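Local coordinates for protein purine nucleoside phosphorylase (PDB 2P4S) that catalyses the phosphorolysis of inosine, guanosine and their 2'-deoxy forms to free purine bases and pentose 1-phosphates, as part of purine salvage, at residues G113-S118 with M164-R169; V130-Y135 with V150-F155; V143-G148 with H172-P177; L196-A201 with M304-E309. All blocks are in the same frame, centred on the assembly; numbering follows the deposited sequence.

Contact 1 (G113-S118 with M164-R169). With DIH (7-[[(3R,4R)-3-(hydroxymethyl)-4-oxidanyl-pyrrolidin-1-ium-1-yl]methyl]-3,5-dihydropyrrolo[3,2-d]pyrimidin-4-one), chain F; PO4 (phosphate ion), chain D.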
# COMPACT_ATOMS: atom_id res chain seq x y z
N GLY A 113 9.55 12.12 25.77
CA GLY A 113 10.39 11.25 24.91
C GLY A 113 10.82 11.91 23.59
O GLY A 113 10.03 12.61 22.96
N ILE A 114 12.06 11.68 23.16
CA ILE A 114 12.59 12.27 21.93
C ILE A 114 13.16 11.13 21.06
O ILE A 114 14.02 10.33 21.51
CB ILE A 114 13.71 13.32 22.20
CG1 ILE A 114 13.21 14.45 23.12
CG2 ILE A 114 14.26 13.90 20.90
CD1 ILE A 114 14.36 15.34 23.73
N ILE A 115 12.69 11.02 19.82
CA ILE A 115 13.33 10.10 18.85
C ILE A 115 14.22 10.89 17.90
O ILE A 115 13.73 11.77 17.20
CB ILE A 115 12.28 9.25 18.09
CG1 ILE A 115 11.27 8.68 19.08
CG2 ILE A 115 12.98 8.11 17.30
CD1 ILE A 115 10.14 7.84 18.45
N CYS A 116 15.53 10.63 17.92
CA CYS A 116 16.51 11.25 16.99
C CYS A 116 16.73 10.48 15.67
O CYS A 116 17.21 9.33 15.69
CB CYS A 116 17.88 11.36 17.67
SG CYS A 116 17.81 12.20 19.25
N GLY A 117 16.48 11.12 14.52
CA GLY A 117 16.55 10.47 13.23
C GLY A 117 17.89 10.65 12.58
O GLY A 117 18.90 10.95 13.27
N SER A 118 17.94 10.51 11.25
CA SER A 118 19.23 10.57 10.53
C SER A 118 19.87 11.95 10.60
O SER A 118 19.29 12.93 10.10
CB SER A 118 19.09 10.09 9.09
OG SER A 118 18.80 8.70 9.05
N MET A 164 13.90 11.44 27.89
CA MET A 164 14.25 10.09 27.49
C MET A 164 14.48 10.18 25.97
O MET A 164 13.58 10.53 25.21
CB MET A 164 13.05 9.21 27.73
CG MET A 164 13.33 7.77 27.65
SD MET A 164 11.77 6.93 27.88
CE MET A 164 10.96 7.94 29.01
N CYS A 165 15.68 9.86 25.53
CA CYS A 165 16.09 10.12 24.19
C CYS A 165 16.54 8.86 23.42
O CYS A 165 17.47 8.14 23.84
CB CYS A 165 17.15 11.19 24.30
SG CYS A 165 17.66 11.74 22.75
N MET A 166 15.81 8.52 22.34
CA MET A 166 16.24 7.50 21.39
C MET A 166 17.30 8.03 20.47
O MET A 166 17.01 8.76 19.52
CB MET A 166 15.09 6.95 20.58
CG MET A 166 14.33 5.86 21.27
SD MET A 166 12.94 5.33 20.24
CE MET A 166 13.70 4.26 19.01
N GLN A 167 18.54 7.70 20.77
CA GLN A 167 19.63 8.08 19.92
C GLN A 167 19.79 7.04 18.82
O GLN A 167 20.52 6.03 18.97
CB GLN A 167 20.91 8.21 20.72
CG GLN A 167 22.02 8.86 19.92
CD GLN A 167 23.33 8.92 20.70
OE1 GLN A 167 23.51 8.18 21.67
NE2 GLN A 167 24.24 9.79 20.27
N GLY A 168 19.12 7.31 17.69
CA GLY A 168 18.96 6.31 16.63
C GLY A 168 17.60 5.67 16.71
O GLY A 168 17.06 5.48 17.80
N ARG A 169 17.04 5.30 15.56
CA ARG A 169 15.73 4.64 15.54
C ARG A 169 15.72 3.40 14.62
O ARG A 169 16.78 2.98 14.12
CB ARG A 169 14.61 5.64 15.14
CG ARG A 169 14.71 6.18 13.71
CD ARG A 169 13.36 6.32 12.98
NE ARG A 169 12.44 7.30 13.55
CZ ARG A 169 12.65 8.62 13.54
NH1 ARG A 169 13.73 9.13 12.94
NH2 ARG A 169 11.75 9.43 14.10
O5' DIH F . 19.56 8.41 3.87
C5' DIH F . 18.50 7.45 3.98
C4' DIH F . 17.87 7.65 5.33
C6' DIH F . 17.45 9.12 5.55
C3' DIH F . 16.62 6.80 5.46
O3' DIH F . 16.50 6.37 6.82
C2' DIH F . 15.49 7.78 5.18
N1' DIH F . 15.98 9.03 5.84
C10 DIH F . 15.13 10.17 5.48
C9 DIH F . 15.31 10.82 4.13
C8 DIH F . 16.20 11.88 3.84
N7 DIH F . 16.06 12.22 2.53
C5 DIH F . 15.11 11.43 1.96
C6 DIH F . 14.49 11.37 0.60
O6 DIH F . 14.86 12.16 -0.36
N1 DIH F . 13.53 10.44 0.45
C2 DIH F . 13.12 9.59 1.45
N3 DIH F . 13.64 9.64 2.69
C4 DIH F . 14.63 10.56 2.94
P PO4 D . 15.19 9.03 9.56
O1 PO4 D . 15.66 10.40 9.92
O2 PO4 D . 15.36 8.13 10.78
O3 PO4 D . 13.76 8.97 9.17
O4 PO4 D . 16.01 8.56 8.40
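The backbone N of M166 gives I114 O a 2.7 Å hydrogen bond. M164 O accepts from I114 N and M166 O from C116 N. The strands run parallel, their axes 13° apart. The bond from G168 N to C116 O is weak. I115 and M166 lie side by side on one face of the sheet, CG1 of I115 3.9 Å from SD of M166. The other face carries C116 and C165, whose SG atoms touch at 3.5 Å. R169 folds back over the end of the strands, bent at chi2 (140°) and chi3. I115 CG2 lies over one face of its guanidinium, toward the rim, 3.7 Å from NH2. NH1 packs against G117 CA and donates to phosphate O2 at 2.9 Å. NE has a salt bridge to E309 and NH2 a hydrogen bond to T199 O, so all three nitrogens are held and the group is fixed in rotation. S118 N meets phosphate O1 at 2.6 Å, nearly straight (170°). Both segments supply donors to the phosphate just past the C-terminal ends of parallel strands, as in the phosphate site of the PNP/MTAP phosphorylase family.

Contact 2 (V130-Y135 with V150-F155)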
# COMPACT_ATOMS: atom_id res chain seq x y z
N VAL A 130 23.58 11.67 32.59
CA VAL A 130 22.91 10.62 31.79
C VAL A 130 22.98 9.19 32.38
O VAL A 130 23.98 8.80 32.96
CB VAL A 130 23.37 10.63 30.28
CG1 VAL A 130 23.40 12.05 29.76
CG2 VAL A 130 24.74 10.02 30.11
N ASP A 131 21.87 8.46 32.24
CA ASP A 131 21.85 7.00 32.26
C ASP A 131 21.63 6.53 30.81
O ASP A 131 20.64 6.85 30.18
CB ASP A 131 20.79 6.45 33.22
CG ASP A 131 20.98 6.95 34.66
OD1 ASP A 131 22.08 6.74 35.23
OD2 ASP A 131 20.05 7.56 35.24
N SER A 132 22.60 5.81 30.28
CA SER A 132 22.60 5.40 28.89
C SER A 132 22.46 3.87 28.77
O SER A 132 23.08 3.12 29.54
CB SER A 132 23.88 5.89 28.25
OG SER A 132 23.86 5.54 26.88
N PHE A 133 21.64 3.43 27.83
CA PHE A 133 21.43 1.99 27.61
C PHE A 133 21.59 1.62 26.14
O PHE A 133 20.74 1.98 25.34
CB PHE A 133 20.03 1.53 28.02
CG PHE A 133 19.68 1.81 29.44
CD1 PHE A 133 19.82 0.81 30.41
CD2 PHE A 133 19.19 3.07 29.82
CE1 PHE A 133 19.47 1.06 31.74
CE2 PHE A 133 18.86 3.34 31.15
CZ PHE A 133 19.01 2.34 32.12
N ASP A 134 22.65 0.87 25.81
CA ASP A 134 22.76 0.32 24.46
C ASP A 134 21.52 -0.50 24.18
O ASP A 134 21.05 -1.22 25.07
CB ASP A 134 24.02 -0.53 24.31
CG ASP A 134 25.27 0.33 24.19
OD1 ASP A 134 25.13 1.57 24.33
OD2 ASP A 134 26.38 -0.22 23.96
N TYR A 135 20.96 -0.37 22.97
CA TYR A 135 19.75 -1.15 22.57
C TYR A 135 19.95 -2.64 22.71
O TYR A 135 19.01 -3.34 23.04
CB TYR A 135 19.27 -0.84 21.15
CG TYR A 135 18.72 0.58 20.93
CD1 TYR A 135 18.32 1.40 22.02
CD2 TYR A 135 18.59 1.10 19.62
CE1 TYR A 135 17.81 2.70 21.81
CE2 TYR A 135 18.09 2.39 19.40
CZ TYR A 135 17.72 3.18 20.49
OH TYR A 135 17.26 4.42 20.25
N VAL A 150 23.23 5.58 16.33
CA VAL A 150 24.09 4.98 17.38
C VAL A 150 23.45 3.78 18.09
O VAL A 150 24.13 2.76 18.29
CB VAL A 150 24.63 6.00 18.42
CG1 VAL A 150 25.47 5.29 19.49
CG2 VAL A 150 25.50 7.06 17.71
N GLY A 151 22.18 3.87 18.45
CA GLY A 151 21.50 2.76 19.10
C GLY A 151 21.59 2.74 20.62
O GLY A 151 21.96 1.71 21.21
N ARG A 152 21.28 3.87 21.26
CA ARG A 152 21.24 3.97 22.75
C ARG A 152 20.01 4.72 23.23
O ARG A 152 19.61 5.70 22.60
CB ARG A 152 22.45 4.74 23.29
CG ARG A 152 23.75 4.08 23.07
CD ARG A 152 24.87 5.00 23.51
NE ARG A 152 26.16 4.42 23.13
CZ ARG A 152 27.23 5.12 22.79
NH1 ARG A 152 27.20 6.45 22.77
NH2 ARG A 152 28.34 4.48 22.44
N LEU A 153 19.40 4.25 24.32
CA LEU A 153 18.39 4.97 25.05
C LEU A 153 19.08 5.81 26.16
O LEU A 153 19.80 5.27 27.01
CB LEU A 153 17.39 3.97 25.61
CG LEU A 153 16.06 4.49 26.12
CD1 LEU A 153 15.39 5.40 25.05
CD2 LEU A 153 15.17 3.33 26.46
N VAL A 154 18.93 7.14 26.08
CA VAL A 154 19.64 8.04 26.96
C VAL A 154 18.63 8.78 27.85
O VAL A 154 17.73 9.48 27.34
CB VAL A 154 20.55 9.03 26.19
CG1 VAL A 154 21.51 9.71 27.11
CG2 VAL A 154 21.37 8.32 25.17
N PHE A 155 18.73 8.60 29.17
CA PHE A 155 17.87 9.32 30.11
C PHE A 155 18.77 10.40 30.63
O PHE A 155 19.84 10.11 31.10
CB PHE A 155 17.42 8.43 31.26
CG PHE A 155 16.41 7.38 30.88
CD1 PHE A 155 15.07 7.54 31.22
CD2 PHE A 155 16.81 6.19 30.24
CE1 PHE A 155 14.09 6.56 30.88
CE2 PHE A 155 15.87 5.22 29.91
CZ PHE A 155 14.49 5.39 30.25
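Strands 130-134 and 152-155 run antiparallel, their axes 4.4 Å apart and their directions at 167°. D131 with F155 and F133 with L153 are the hydrogen-bonded pairs; S132 with V154 and D134 with R152 are the non-hydrogen-bonded ones. This places strand 130-134 beside strand 152-158 in the mixed sheet. On the far side of strand 152-158, G151 and R152 both face Q167, a G1 beta bulge at the start of the strand.

F133, L153 and F155 share one face, under helix 92-105, where L102 touches all three. The two phenylalanine rings meet rim to rim, CE2 of F133 3.6 Å from CD2 of F155, with planes at 80°. Neither covers the other. The opposite face is more polar. D134 and R152 point the same way, and their carboxylate and guanidinium planes are only 10° apart. OD1 of D134 takes the NE proton on its syn side, a rather long salt bridge of 3.3 Å. R152 is extended from CG to NE, and its CD passes 3.6 Å from S132 OG. V130 CB packs on V154 CG1 at 3.8 Å.

Past the last pair, Y135 N donates to G151 O at 2.9 Å, from above the carbonyl plane. The Y135 ring then lies over the bulge. The G151 CA sits over the ring face in a CH-pi contact, 3.8 Å from the centroid, and R152 N lies over its centre. OH of Y135 is hydrogen-bonded to G168 O, in the loop just past strand 161-167.

Contact 3 (V143-G148 with H172-P177). With DIH (7-[[(3R,4R)-3-(hydroxymethyl)-4-oxidanyl-pyrrolidin-1-ium-1-yl]methyl]-3,5-dihydropyrrolo[3,2-d]pyrimidin-4-one), chain F.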
# COMPACT_ATOMS: atom_id res chain seq x y z
N VAL A 143 17.60 -3.49 17.31
CA VAL A 143 18.84 -2.74 17.21
C VAL A 143 18.81 -1.87 15.95
O VAL A 143 18.18 -2.22 14.94
CB VAL A 143 20.07 -3.67 17.24
CG1 VAL A 143 20.13 -4.49 18.61
CG2 VAL A 143 20.10 -4.59 16.03
N SER A 144 19.51 -0.74 16.01
CA SER A 144 19.66 0.17 14.84
C SER A 144 20.74 -0.32 13.90
O SER A 144 21.87 -0.46 14.31
CB SER A 144 19.99 1.58 15.33
OG SER A 144 18.89 2.10 16.04
N THR A 145 20.43 -0.61 12.64
CA THR A 145 21.45 -1.14 11.70
C THR A 145 21.92 -0.05 10.71
O THR A 145 22.82 -0.28 9.90
CB THR A 145 20.98 -2.41 10.94
OG1 THR A 145 19.92 -2.08 10.02
CG2 THR A 145 20.45 -3.54 11.91
N VAL A 146 21.32 1.14 10.80
CA VAL A 146 21.57 2.25 9.87
C VAL A 146 22.76 3.12 10.28
O VAL A 146 22.84 3.55 11.42
CB VAL A 146 20.23 3.04 9.57
CG1 VAL A 146 20.44 4.20 8.61
CG2 VAL A 146 19.24 2.08 8.96
N ALA A 147 23.70 3.36 9.35
CA ALA A 147 24.83 4.24 9.67
C ALA A 147 24.34 5.55 10.32
O ALA A 147 23.37 6.14 9.84
CB ALA A 147 25.68 4.54 8.41
N GLY A 148 25.00 6.02 11.38
CA GLY A 148 24.60 7.27 12.03
C GLY A 148 23.47 7.12 13.03
O GLY A 148 23.13 8.08 13.72
N HIS A 172 11.24 0.51 8.85
CA HIS A 172 10.55 -0.59 8.21
C HIS A 172 11.38 -1.32 7.15
O HIS A 172 11.30 -2.54 7.04
CB HIS A 172 9.23 -0.07 7.64
CG HIS A 172 8.24 -1.13 7.28
ND1 HIS A 172 7.89 -2.16 8.14
CD2 HIS A 172 7.48 -1.30 6.17
CE1 HIS A 172 6.97 -2.92 7.57
NE2 HIS A 172 6.70 -2.41 6.38
N TYR A 173 12.17 -0.57 6.38
CA TYR A 173 13.11 -1.14 5.38
C TYR A 173 14.23 -2.03 5.99
O TYR A 173 14.94 -2.77 5.25
CB TYR A 173 13.71 -0.04 4.47
CG TYR A 173 14.56 0.97 5.21
CD1 TYR A 173 15.84 0.62 5.74
CD2 TYR A 173 14.14 2.30 5.34
CE1 TYR A 173 16.63 1.56 6.43
CE2 TYR A 173 14.93 3.23 6.04
CZ TYR A 173 16.18 2.85 6.57
OH TYR A 173 16.95 3.79 7.27
N GLU A 174 14.40 -1.96 7.31
CA GLU A 174 15.31 -2.88 8.02
C GLU A 174 14.66 -4.25 8.17
O GLU A 174 15.30 -5.19 8.53
CB GLU A 174 15.76 -2.33 9.38
CG GLU A 174 16.64 -1.06 9.28
CD GLU A 174 16.98 -0.41 10.67
OE1 GLU A 174 17.92 -0.87 11.34
OE2 GLU A 174 16.30 0.56 11.10
N GLY A 175 13.37 -4.37 7.87
CA GLY A 175 12.71 -5.63 8.10
C GLY A 175 11.86 -5.67 9.35
O GLY A 175 11.23 -6.66 9.60
N TYR A 176 11.81 -4.56 10.11
CA TYR A 176 10.94 -4.45 11.30
C TYR A 176 9.52 -4.06 10.94
O TYR A 176 9.32 -3.05 10.24
CB TYR A 176 11.48 -3.43 12.31
CG TYR A 176 12.92 -3.66 12.74
CD1 TYR A 176 13.37 -4.94 13.16
CD2 TYR A 176 13.84 -2.60 12.72
CE1 TYR A 176 14.72 -5.13 13.56
CE2 TYR A 176 15.14 -2.77 13.12
CZ TYR A 176 15.58 -4.03 13.55
OH TYR A 176 16.90 -4.18 13.94
N PRO A 177 8.53 -4.85 11.40
CA PRO A 177 7.10 -4.45 11.27
C PRO A 177 6.90 -3.06 11.92
O PRO A 177 7.66 -2.70 12.80
CB PRO A 177 6.33 -5.53 12.06
CG PRO A 177 7.34 -6.76 12.12
CD PRO A 177 8.72 -6.17 12.04
O5' DIH F . 19.56 8.41 3.87
C5' DIH F . 18.50 7.45 3.98
C4' DIH F . 17.87 7.65 5.33
C6' DIH F . 17.45 9.12 5.55
C3' DIH F . 16.62 6.80 5.46
O3' DIH F . 16.50 6.37 6.82
C2' DIH F . 15.49 7.78 5.18
N1' DIH F . 15.98 9.03 5.84
C10 DIH F . 15.13 10.17 5.48
C9 DIH F . 15.31 10.82 4.13
C8 DIH F . 16.20 11.88 3.84
N7 DIH F . 16.06 12.22 2.53
C5 DIH F . 15.11 11.43 1.96
C6 DIH F . 14.49 11.37 0.60
O6 DIH F . 14.86 12.16 -0.36
N1 DIH F . 13.53 10.44 0.45
C2 DIH F . 13.12 9.59 1.45
N3 DIH F . 13.64 9.64 2.69
C4 DIH F . 14.63 10.56 2.94
O HOH W 1 18.50 -4.70 8.66
O HOH W 2 18.67 1.93 12.26
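Two loops beside the nucleoside pocket meet here, next to a neighbouring subunit of the trimer. E174 OE1 is gripped twice by T145: its N donates at 2.8 Å and its OG1 at 2.7 Å. Both come from the same face of the carboxylate plane, N nearly along the C-O axis and OG1 on the anti side. The hydroxyl points there because OG1 sits between the T145 backbone N and carbonyl carbon (chi1 68°). The other carboxylate oxygen, OE2, accepts from H171 N, so the group is held at both ends. A water also links T145 OG1 to E174 O. E174 closes the short 3-10 turn 172-174, and P177 just beyond is the N-cap residue of helix 178-191. In that approach to the helix, Y176 OH donates to V143 O at 2.5 Å, in the carbonyl plane and on a lone pair. Y173 serves the pocket instead. Its OH donates to O3' of the bound inhibitor DIH at 2.7 Å, and V146 CG2 packs at the same ring's edge, 3.7 Å from CE1. F244 of the second subunit meets the Y173 ring edge-to-face and also packs on V146.

Contact 4 (L196-A201 with M304-E309). With DIH (7-[[(3R,4R)-3-(hydroxymethyl)-4-oxidanyl-pyrrolidin-1-ium-1-yl]methyl]-3,5-dihydropyrrolo[3,2-d]pyrimidin-4-one), chain F; PO4 (phosphate ion), chain D.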
# COMPACT_ATOMS: atom_id res chain seq x y z
N LEU A 196 5.64 13.20 23.05
CA LEU A 196 6.63 12.74 22.07
C LEU A 196 7.13 13.85 21.13
O LEU A 196 6.32 14.50 20.47
CB LEU A 196 6.09 11.55 21.26
CG LEU A 196 7.06 10.96 20.22
CD1 LEU A 196 8.31 10.25 20.89
CD2 LEU A 196 6.30 10.05 19.20
N ILE A 197 8.44 14.08 21.13
CA ILE A 197 9.10 14.80 20.05
C ILE A 197 9.77 13.81 19.03
O ILE A 197 10.78 13.16 19.35
CB ILE A 197 10.13 15.82 20.56
CG1 ILE A 197 9.46 16.82 21.53
CG2 ILE A 197 10.80 16.55 19.38
CD1 ILE A 197 10.44 17.73 22.23
N ALA A 198 9.20 13.72 17.82
CA ALA A 198 9.78 12.84 16.78
C ALA A 198 10.51 13.70 15.76
O ALA A 198 9.93 14.68 15.24
CB ALA A 198 8.71 12.00 16.13
N THR A 199 11.76 13.39 15.49
CA THR A 199 12.56 14.15 14.53
C THR A 199 12.97 13.20 13.41
O THR A 199 13.15 12.00 13.63
CB THR A 199 13.85 14.71 15.13
OG1 THR A 199 14.78 13.63 15.33
CG2 THR A 199 13.62 15.46 16.45
N ASN A 200 13.13 13.72 12.20
CA ASN A 200 13.68 12.86 11.16
C ASN A 200 14.42 13.73 10.17
O ASN A 200 14.34 14.97 10.26
CB ASN A 200 12.55 12.04 10.49
CG ASN A 200 11.49 12.92 9.88
OD1 ASN A 200 11.77 13.76 9.01
ND2 ASN A 200 10.27 12.75 10.32
N ALA A 201 15.16 13.08 9.26
CA ALA A 201 15.59 13.70 8.01
C ALA A 201 14.52 13.50 6.91
O ALA A 201 13.78 12.52 6.93
CB ALA A 201 16.94 13.09 7.56
N MET A 304 11.06 8.23 5.60
CA MET A 304 10.83 6.79 5.78
C MET A 304 10.60 6.36 7.24
O MET A 304 10.93 5.24 7.60
CB MET A 304 12.03 5.99 5.24
CG MET A 304 12.35 6.28 3.77
SD MET A 304 13.78 5.37 3.27
CE MET A 304 14.06 5.92 1.57
N SER A 305 10.03 7.22 8.10
CA SER A 305 9.89 6.88 9.51
C SER A 305 8.76 7.67 10.15
O SER A 305 7.92 8.24 9.42
CB SER A 305 11.21 7.14 10.23
OG SER A 305 11.38 8.54 10.40
N THR A 306 8.70 7.70 11.50
CA THR A 306 7.92 8.77 12.21
C THR A 306 6.41 8.61 12.28
O THR A 306 5.83 8.67 13.37
CB THR A 306 8.27 10.18 11.63
OG1 THR A 306 9.66 10.40 11.84
CG2 THR A 306 7.48 11.34 12.30
N VAL A 307 5.78 8.41 11.13
CA VAL A 307 4.30 8.44 11.03
C VAL A 307 3.65 7.45 12.03
O VAL A 307 2.75 7.81 12.78
CB VAL A 307 3.79 8.23 9.52
CG1 VAL A 307 2.29 7.83 9.46
CG2 VAL A 307 3.98 9.48 8.72
N HIS A 308 4.15 6.21 12.03
CA HIS A 308 3.69 5.10 12.89
C HIS A 308 4.08 5.28 14.34
O HIS A 308 3.36 4.84 15.22
CB HIS A 308 4.20 3.73 12.34
CG HIS A 308 5.63 3.74 11.92
ND1 HIS A 308 6.04 4.20 10.68
CD2 HIS A 308 6.76 3.41 12.58
CE1 HIS A 308 7.36 4.15 10.61
NE2 HIS A 308 7.82 3.70 11.76
N GLU A 309 5.22 5.91 14.60
CA GLU A 309 5.55 6.36 15.96
C GLU A 309 4.52 7.39 16.52
O GLU A 309 4.06 7.29 17.68
CB GLU A 309 6.97 6.97 15.96
CG GLU A 309 8.08 5.98 15.62
CD GLU A 309 9.31 6.66 14.99
OE1 GLU A 309 9.35 7.91 14.92
OE2 GLU A 309 10.25 5.94 14.57
O5' DIH F . 19.56 8.41 3.87
C5' DIH F . 18.50 7.45 3.98
C4' DIH F . 17.87 7.65 5.33
C6' DIH F . 17.45 9.12 5.55
C3' DIH F . 16.62 6.80 5.46
O3' DIH F . 16.50 6.37 6.82
C2' DIH F . 15.49 7.78 5.18
N1' DIH F . 15.98 9.03 5.84
C10 DIH F . 15.13 10.17 5.48
C9 DIH F . 15.31 10.82 4.13
C8 DIH F . 16.20 11.88 3.84
N7 DIH F . 16.06 12.22 2.53
C5 DIH F . 15.11 11.43 1.96
C6 DIH F . 14.49 11.37 0.60
O6 DIH F . 14.86 12.16 -0.36
N1 DIH F . 13.53 10.44 0.45
C2 DIH F . 13.12 9.59 1.45
N3 DIH F . 13.64 9.64 2.69
C4 DIH F . 14.63 10.56 2.94
P PO4 D . 15.19 9.03 9.56
O1 PO4 D . 15.66 10.40 9.92
O2 PO4 D . 15.36 8.13 10.78
O3 PO4 D . 13.76 8.97 9.17
O4 PO4 D . 16.01 8.56 8.40
O HOH W 3 12.30 10.24 7.44
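The phosphate pocket lies where segment 196-201, on strand 195-204, passes the turn that leads into helix 307-315. N200 CB packs 3.7 Å from S305 OG, and that hydroxyl donates to phosphate O3 at 2.7 Å. T306 OG1 donates in turn to S305 OG, so T306 is a second-shell residue that probably helps orient the serine hydroxyl. S305 OG sits between its own backbone N and carbonyl carbon (chi1 74°), which turns it toward the ion. From the strand, A201 N reaches phosphate O1 at 2.8 Å, almost straight at 171°. A water joins both segments to the ion: it accepts from M304 N and donates to A201 O and to phosphate O3.

The nucleoside analogue DIH lies beside the phosphate. M304 has an extended side chain whose SD comes 3.5 Å from DIH C2', while its CE lies by the base-like ring. A201 O is 3.1 Å from DIH C10.

T306 is the N-cap residue of the helix, but its side chain makes no capping bond. V307 N instead bonds back to S305 O at 2.7 Å, which with the positive phi of T306 forms a classic gamma turn. CG2 of T306 packs on A198 CB at 4.1 Å, and L196 CD2 rests on E309 O further along.

Strand 195-204 runs between strands 112-116 and 319-329. Y277 of strand 272-279 touches N200 and T306, and helix 178-191 packs against L196, H308 and E309.

From the N terminus, strand 112-116 opens the loop that contact 1 closes at strand 161-167. Contact 2 is nested inside this loop, pairing 130-135 with 150-155, and its second strand is followed, after a short turn, by the antiparallel strand 161-167 of contact 1. Contact 3 crosses both: 143-148 leaves from within the loop of contact 2, while 172-177 lies beyond contact 1. Contact 4 follows in series, opening at 196-201 and closing about a hundred residues later at the start of helix 307-315. Contacts 1, 2 and 4 reach the same sheet. Contacts 1 and 4 share the phosphate, and contact 3 joins them around DIH. Contact 2 stands about 18 Å, centre to centre, from contact 4.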